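Local coordinates for regulatory protein YycH-like domain-containing protein (Eubacterium rectale, PDB 5COZ) that is of unknown function but resembles YycH-type regulatory proteins and is probably made with a signal sequence, consistent with a role outside the cytoplasm, at residues A[223-237]-A[299-311]. Sequence-based numbering, arbitrary orientation. Where two conformers were deposited one is given.
Sequences IPYSRCPENEALTGY and SEISLEYMLFADK
A buried salt-bridge network joins Arg-227 to Glu-300 and Glu-304, both on strand 295-311. The guanidinium takes Glu-300 end-on, NH2 reaching OE1 on its syn lone pair (3.2 Å) and NH1 reaching OE2 (2.7 Å). NH1 also donates to Glu-304 OE2 at 2.9 Å, a bond in the guanidinium plane although the carboxylate is turned 70° to it. The Glu-304 carboxylate is held from several sides: beyond NH1, the hydroxyl of Ser-302 donates to the anti lone pair of OE2, Tyr-324 OH of strand 314-330 also bonds to OE2, and Arg-227 N meets OE1 from above the carboxylate plane at 2.8 Å, in a nearly straight hydrogen bond (N-H...O angle 171°). Glu-188 makes a further salt bridge to NH2, so three carboxylates gather round one guanidinium, which would probably favour its charged form.

Alongside, the backbones form a single beta bridge, with Tyr-305 N bound to Pro-224 O and Ser-226 N to Tyr-305 O. Strand 223-224 edges the antiparallel sheet through strand 211-220, whereas strand 295-311 belongs to the mixed seven-stranded sheet, so this bridge links the chain's two sheets. Beside it, Ile-223 lays CB against Tyr-305 CD2 (3.6 Å).

Farther along, the short helix 232-235 rests on the same strand. Met-306, a selenomethionine, bends at chi3 (-80°), bringing CE beside Cys-228 SG while SE meets Leu-234 CD2 at 3.7 Å. The Phe-308 ring presents its edge to Leu-234 O. Thr-235, the last helical residue, accepts from Ala-309 N through its O (2.8 Å); just beyond, Tyr-237 turns its ring edge toward Leu-307 O.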
loop_
_atom_site.group_PDB
_atom_site.type_symbol
_atom_site.label_atom_id
_atom_site.label_comp_id
_atom_site.label_asym_id
_atom_site.label_seq_id
_atom_site.Cartn_x
_atom_site.Cartn_y
_atom_site.Cartn_z
ATOM N N ILE A 223 -4.950 7.832 9.783
ATOM C CA ILE A 223 -3.850 6.871 9.789
ATOM C C ILE A 223 -4.239 5.704 8.896
ATOM O O ILE A 223 -5.328 5.133 9.066
ATOM C CB ILE A 223 -3.545 6.447 11.249
ATOM C CG1 ILE A 223 -3.070 7.677 12.040
ATOM C CG2 ILE A 223 -2.492 5.319 11.257
ATOM C CD1 ILE A 223 -2.958 7.429 13.566
ATOM N N PRO A 224 -3.367 5.340 7.945
ATOM C CA PRO A 224 -3.727 4.257 7.027
ATOM C C PRO A 224 -3.644 2.883 7.665
ATOM O O PRO A 224 -2.763 2.640 8.510
ATOM C CB PRO A 224 -2.692 4.383 5.898
ATOM C CG PRO A 224 -1.453 4.900 6.594
ATOM C CD PRO A 224 -2.024 5.881 7.655
ATOM N N TYR A 225 -4.492 1.960 7.200
ATOM C CA TYR A 225 -4.284 0.573 7.594
ATOM C C TYR A 225 -2.932 0.125 7.049
ATOM O O TYR A 225 -2.424 0.658 6.042
ATOM C CB TYR A 225 -5.397 -0.371 7.086
ATOM C CG TYR A 225 -6.781 0.155 7.285
ATOM C CD1 TYR A 225 -7.310 0.313 8.559
ATOM C CD2 TYR A 225 -7.597 0.441 6.193
ATOM C CE1 TYR A 225 -8.599 0.840 8.749
ATOM C CE2 TYR A 225 -8.873 0.955 6.365
ATOM C CZ TYR A 225 -9.349 1.186 7.647
ATOM O OH TYR A 225 -10.628 1.635 7.789
ATOM N N SER A 226 -2.359 -0.846 7.717
ATOM C CA SER A 226 -1.010 -1.311 7.479
ATOM C C SER A 226 -0.688 -1.611 6.009
ATOM O O SER A 226 -1.465 -2.288 5.308
ATOM C CB SER A 226 -0.778 -2.553 8.331
ATOM O OG SER A 226 0.417 -3.225 7.980
ATOM N N ARG A 227 0.479 -1.113 5.582
ATOM C CA ARG A 227 1.058 -1.341 4.259
ATOM C C ARG A 227 2.122 -2.439 4.320
ATOM O O ARG A 227 2.861 -2.629 3.366
ATOM C CB ARG A 227 1.644 -0.045 3.710
ATOM C CG ARG A 227 0.536 0.965 3.384
ATOM C CD ARG A 227 1.040 2.389 3.480
ATOM N NE ARG A 227 2.084 2.744 2.518
ATOM C CZ ARG A 227 3.314 3.157 2.850
ATOM N NH1 ARG A 227 3.730 3.084 4.106
ATOM N NH2 ARG A 227 4.143 3.615 1.917
ATOM N N CYS A 228 2.168 -3.187 5.430
ATOM C CA CYS A 228 3.082 -4.285 5.586
ATOM C C CYS A 228 2.705 -5.446 4.672
ATOM O O CYS A 228 1.526 -5.759 4.504
ATOM C CB CYS A 228 3.088 -4.767 7.038
ATOM S SG CYS A 228 3.897 -3.637 8.171
ATOM N N PRO A 229 3.706 -6.214 4.260
ATOM C CA PRO A 229 3.429 -7.506 3.602
ATOM C C PRO A 229 2.659 -8.465 4.523
ATOM O O PRO A 229 2.630 -8.299 5.752
ATOM C CB PRO A 229 4.841 -8.087 3.404
ATOM C CG PRO A 229 5.723 -6.869 3.279
ATOM C CD PRO A 229 5.152 -5.926 4.329
ATOM N N GLU A 230 2.095 -9.523 3.911
ATOM C CA GLU A 230 1.424 -10.578 4.668
ATOM C C GLU A 230 2.359 -11.110 5.764
ATOM O O GLU A 230 3.523 -11.464 5.491
ATOM C CB GLU A 230 1.021 -11.715 3.717
ATOM C CG GLU A 230 0.284 -12.838 4.429
ATOM C CD GLU A 230 -0.096 -14.004 3.531
ATOM O OE1 GLU A 230 -0.252 -13.792 2.310
ATOM O OE2 GLU A 230 -0.290 -15.121 4.059
ATOM N N ASN A 231 1.836 -11.234 6.981
ATOM C CA ASN A 231 2.579 -11.770 8.117
ATOM C C ASN A 231 1.543 -12.349 9.060
ATOM O O ASN A 231 1.137 -11.742 10.058
ATOM C CB ASN A 231 3.439 -10.694 8.798
ATOM C CG ASN A 231 4.319 -11.241 9.907
ATOM O OD1 ASN A 231 4.171 -12.383 10.359
ATOM N ND2 ASN A 231 5.148 -10.381 10.484
ATOM N N GLU A 232 1.065 -13.533 8.682
ATOM C CA GLU A 232 -0.037 -14.153 9.389
ATOM C C GLU A 232 0.338 -14.497 10.847
ATOM O O GLU A 232 -0.548 -14.520 11.706
ATOM C CB GLU A 232 -0.492 -15.393 8.594
ATOM C CG GLU A 232 -1.755 -16.034 9.139
ATOM C CD GLU A 232 -2.486 -16.894 8.130
ATOM O OE1 GLU A 232 -1.932 -17.182 7.044
ATOM O OE2 GLU A 232 -3.650 -17.242 8.419
ATOM N N ALA A 233 1.641 -14.727 11.146
ATOM C CA ALA A 233 2.000 -15.016 12.536
ATOM C C ALA A 233 1.745 -13.797 13.428
ATOM O O ALA A 233 1.339 -13.951 14.582
ATOM C CB ALA A 233 3.468 -15.414 12.633
ATOM N N LEU A 234 1.974 -12.604 12.875
ATOM C CA LEU A 234 1.800 -11.393 13.665
ATOM C C LEU A 234 0.341 -10.933 13.705
ATOM O O LEU A 234 -0.154 -10.583 14.771
ATOM C CB LEU A 234 2.662 -10.303 13.036
ATOM C CG LEU A 234 2.633 -8.906 13.695
ATOM C CD1 LEU A 234 2.930 -8.977 15.206
ATOM C CD2 LEU A 234 3.569 -7.989 12.981
ATOM N N THR A 235 -0.341 -10.952 12.547
ATOM C CA THR A 235 -1.711 -10.388 12.481
ATOM C C THR A 235 -2.812 -11.385 12.776
ATOM O O THR A 235 -3.943 -10.971 13.046
ATOM C CB THR A 235 -1.974 -9.805 11.091
ATOM O OG1 THR A 235 -2.015 -10.909 10.166
ATOM C CG2 THR A 235 -0.891 -8.797 10.644
ATOM N N GLY A 236 -2.504 -12.671 12.645
ATOM C CA GLY A 236 -3.506 -13.695 12.893
ATOM C C GLY A 236 -4.319 -14.070 11.665
ATOM O O GLY A 236 -5.200 -14.911 11.767
ATOM N N TYR A 237 -4.080 -13.423 10.506
ATOM C CA TYR A 237 -4.843 -13.754 9.303
ATOM C C TYR A 237 -3.990 -13.428 8.083
ATOM O O TYR A 237 -2.849 -12.944 8.251
ATOM C CB TYR A 237 -6.182 -12.981 9.283
ATOM C CG TYR A 237 -6.062 -11.495 8.980
ATOM C CD1 TYR A 237 -5.547 -10.609 9.924
ATOM C CD2 TYR A 237 -6.488 -10.975 7.760
ATOM C CE1 TYR A 237 -5.412 -9.250 9.645
ATOM C CE2 TYR A 237 -6.383 -9.607 7.478
ATOM C CZ TYR A 237 -5.841 -8.755 8.422
ATOM O OH TYR A 237 -5.694 -7.417 8.148
ATOM N N SER A 299 14.595 3.084 4.401
ATOM C CA SER A 299 13.917 3.844 3.358
ATOM C C SER A 299 12.628 4.553 3.801
ATOM O O SER A 299 12.194 5.484 3.117
ATOM C CB SER A 299 13.596 2.917 2.186
ATOM O OG SER A 299 12.526 2.037 2.513
ATOM N N GLU A 300 11.963 4.069 4.868
ATOM C CA GLU A 300 10.725 4.714 5.281
ATOM C C GLU A 300 10.414 4.393 6.739
ATOM O O GLU A 300 10.616 3.255 7.185
ATOM C CB GLU A 300 9.571 4.231 4.381
ATOM C CG GLU A 300 8.231 4.827 4.741
ATOM C CD GLU A 300 7.050 4.406 3.897
ATOM O OE1 GLU A 300 7.237 3.862 2.786
ATOM O OE2 GLU A 300 5.923 4.686 4.344
ATOM N N ILE A 301 9.891 5.399 7.467
ATOM C CA ILE A 301 9.364 5.204 8.809
ATOM C C ILE A 301 7.922 5.695 8.721
ATOM O O ILE A 301 7.692 6.840 8.306
ATOM C CB ILE A 301 10.172 5.920 9.899
ATOM C CG1 ILE A 301 11.632 5.472 9.869
ATOM C CG2 ILE A 301 9.514 5.699 11.293
ATOM C CD1 ILE A 301 12.550 6.396 10.800
ATOM N N SER A 302 6.961 4.856 9.100
ATOM C CA SER A 302 5.557 5.146 8.853
ATOM C C SER A 302 4.682 4.772 10.022
ATOM O O SER A 302 4.809 3.675 10.564
ATOM C CB SER A 302 5.121 4.343 7.616
ATOM O OG SER A 302 3.746 4.516 7.297
ATOM N N LEU A 303 3.746 5.660 10.382
ATOM C CA LEU A 303 2.736 5.423 11.411
ATOM C C LEU A 303 1.538 4.780 10.731
ATOM O O LEU A 303 0.985 5.377 9.799
ATOM C CB LEU A 303 2.344 6.746 12.099
ATOM C CG LEU A 303 1.173 6.676 13.054
ATOM C CD1 LEU A 303 1.485 5.714 14.239
ATOM C CD2 LEU A 303 0.851 8.111 13.563
ATOM N N GLU A 304 1.165 3.577 11.165
ATOM C CA GLU A 304 0.086 2.856 10.497
ATOM C C GLU A 304 -0.812 2.191 11.510
ATOM O O GLU A 304 -0.443 2.041 12.668
ATOM C CB GLU A 304 0.649 1.793 9.521
ATOM C CG GLU A 304 1.652 2.410 8.546
ATOM C CD GLU A 304 2.232 1.485 7.499
ATOM O OE1 GLU A 304 1.925 0.273 7.543
ATOM O OE2 GLU A 304 3.081 1.948 6.698
ATOM N N TYR A 305 -2.000 1.756 11.062
ATOM C CA TYR A 305 -2.896 0.987 11.909
ATOM C C TYR A 305 -2.825 -0.469 11.499
ATOM O O TYR A 305 -3.219 -0.829 10.381
ATOM C CB TYR A 305 -4.344 1.486 11.743
ATOM C CG TYR A 305 -4.810 2.499 12.762
ATOM C CD1 TYR A 305 -4.656 2.269 14.127
ATOM C CD2 TYR A 305 -5.495 3.641 12.371
ATOM C CE1 TYR A 305 -5.180 3.152 15.079
ATOM C CE2 TYR A 305 -6.035 4.527 13.313
ATOM C CZ TYR A 305 -5.881 4.272 14.664
ATOM O OH TYR A 305 -6.433 5.135 15.584
HETATM N N MSE A 306 -2.369 -1.317 12.419
HETATM C CA MSE A 306 -2.303 -2.746 12.132
HETATM C C MSE A 306 -3.566 -3.420 12.651
HETATM O O MSE A 306 -4.074 -3.058 13.717
HETATM C CB MSE A 306 -1.063 -3.377 12.763
HETATM C CG MSE A 306 -0.937 -4.849 12.405
HETATM SE SE MSE A 306 0.839 -5.526 12.755
HETATM C CE MSE A 306 1.696 -4.869 11.180
ATOM N N LEU A 307 -4.065 -4.378 11.861
ATOM C CA LEU A 307 -5.205 -5.174 12.268
ATOM C C LEU A 307 -4.781 -6.525 12.773
ATOM O O LEU A 307 -3.920 -7.188 12.172
ATOM C CB LEU A 307 -6.163 -5.368 11.132
ATOM C CG LEU A 307 -6.814 -4.121 10.591
ATOM C CD1 LEU A 307 -7.948 -4.509 9.882
ATOM C CD2 LEU A 307 -7.379 -3.247 11.676
ATOM N N PHE A 308 -5.402 -6.937 13.898
ATOM C CA PHE A 308 -5.111 -8.230 14.503
ATOM C C PHE A 308 -6.406 -8.996 14.589
ATOM O O PHE A 308 -7.361 -8.523 15.236
ATOM C CB PHE A 308 -4.477 -8.041 15.897
ATOM C CG PHE A 308 -3.185 -7.265 15.893
ATOM C CD1 PHE A 308 -1.968 -7.911 15.682
ATOM C CD2 PHE A 308 -3.184 -5.879 16.025
ATOM C CE1 PHE A 308 -0.773 -7.197 15.681
ATOM C CE2 PHE A 308 -1.994 -5.167 16.022
ATOM C CZ PHE A 308 -0.793 -5.832 15.866
ATOM N N ALA A 309 -6.460 -10.176 13.961
ATOM C CA ALA A 309 -7.699 -10.963 14.003
ATOM C C ALA A 309 -8.157 -11.212 15.438
ATOM O O ALA A 309 -7.342 -11.478 16.327
ATOM C CB ALA A 309 -7.504 -12.281 13.268
ATOM N N ASP A 310 -9.469 -11.044 15.679
ATOM C CA ASP A 310 -10.005 -11.234 17.014
ATOM C C ASP A 310 -10.923 -12.448 16.993
ATOM O O ASP A 310 -10.498 -13.529 17.396
ATOM C CB ASP A 310 -10.706 -9.944 17.509
ATOM C CG ASP A 310 -11.298 -9.999 18.915
ATOM O OD1 ASP A 310 -10.974 -10.954 19.668
ATOM O OD2 ASP A 310 -12.033 -9.069 19.274
ATOM N N LYS A 311 -12.163 -12.285 16.507
ATOM C CA LYS A 311 -13.185 -13.337 16.392
ATOM C C LYS A 311 -14.296 -12.828 15.520
ATOM O O LYS A 311 -14.489 -11.621 15.443
ATOM C CB LYS A 311 -13.734 -13.753 17.782
ATOM C CG LYS A 311 -14.421 -12.638 18.563
ATOM C CD LYS A 311 -15.134 -13.168 19.815
ATOM C CE LYS A 311 -14.282 -13.089 21.059
ATOM N NZ LYS A 311 -15.046 -13.484 22.273
HETATM O O HOH W 1 -2.858 -6.147 9.695
#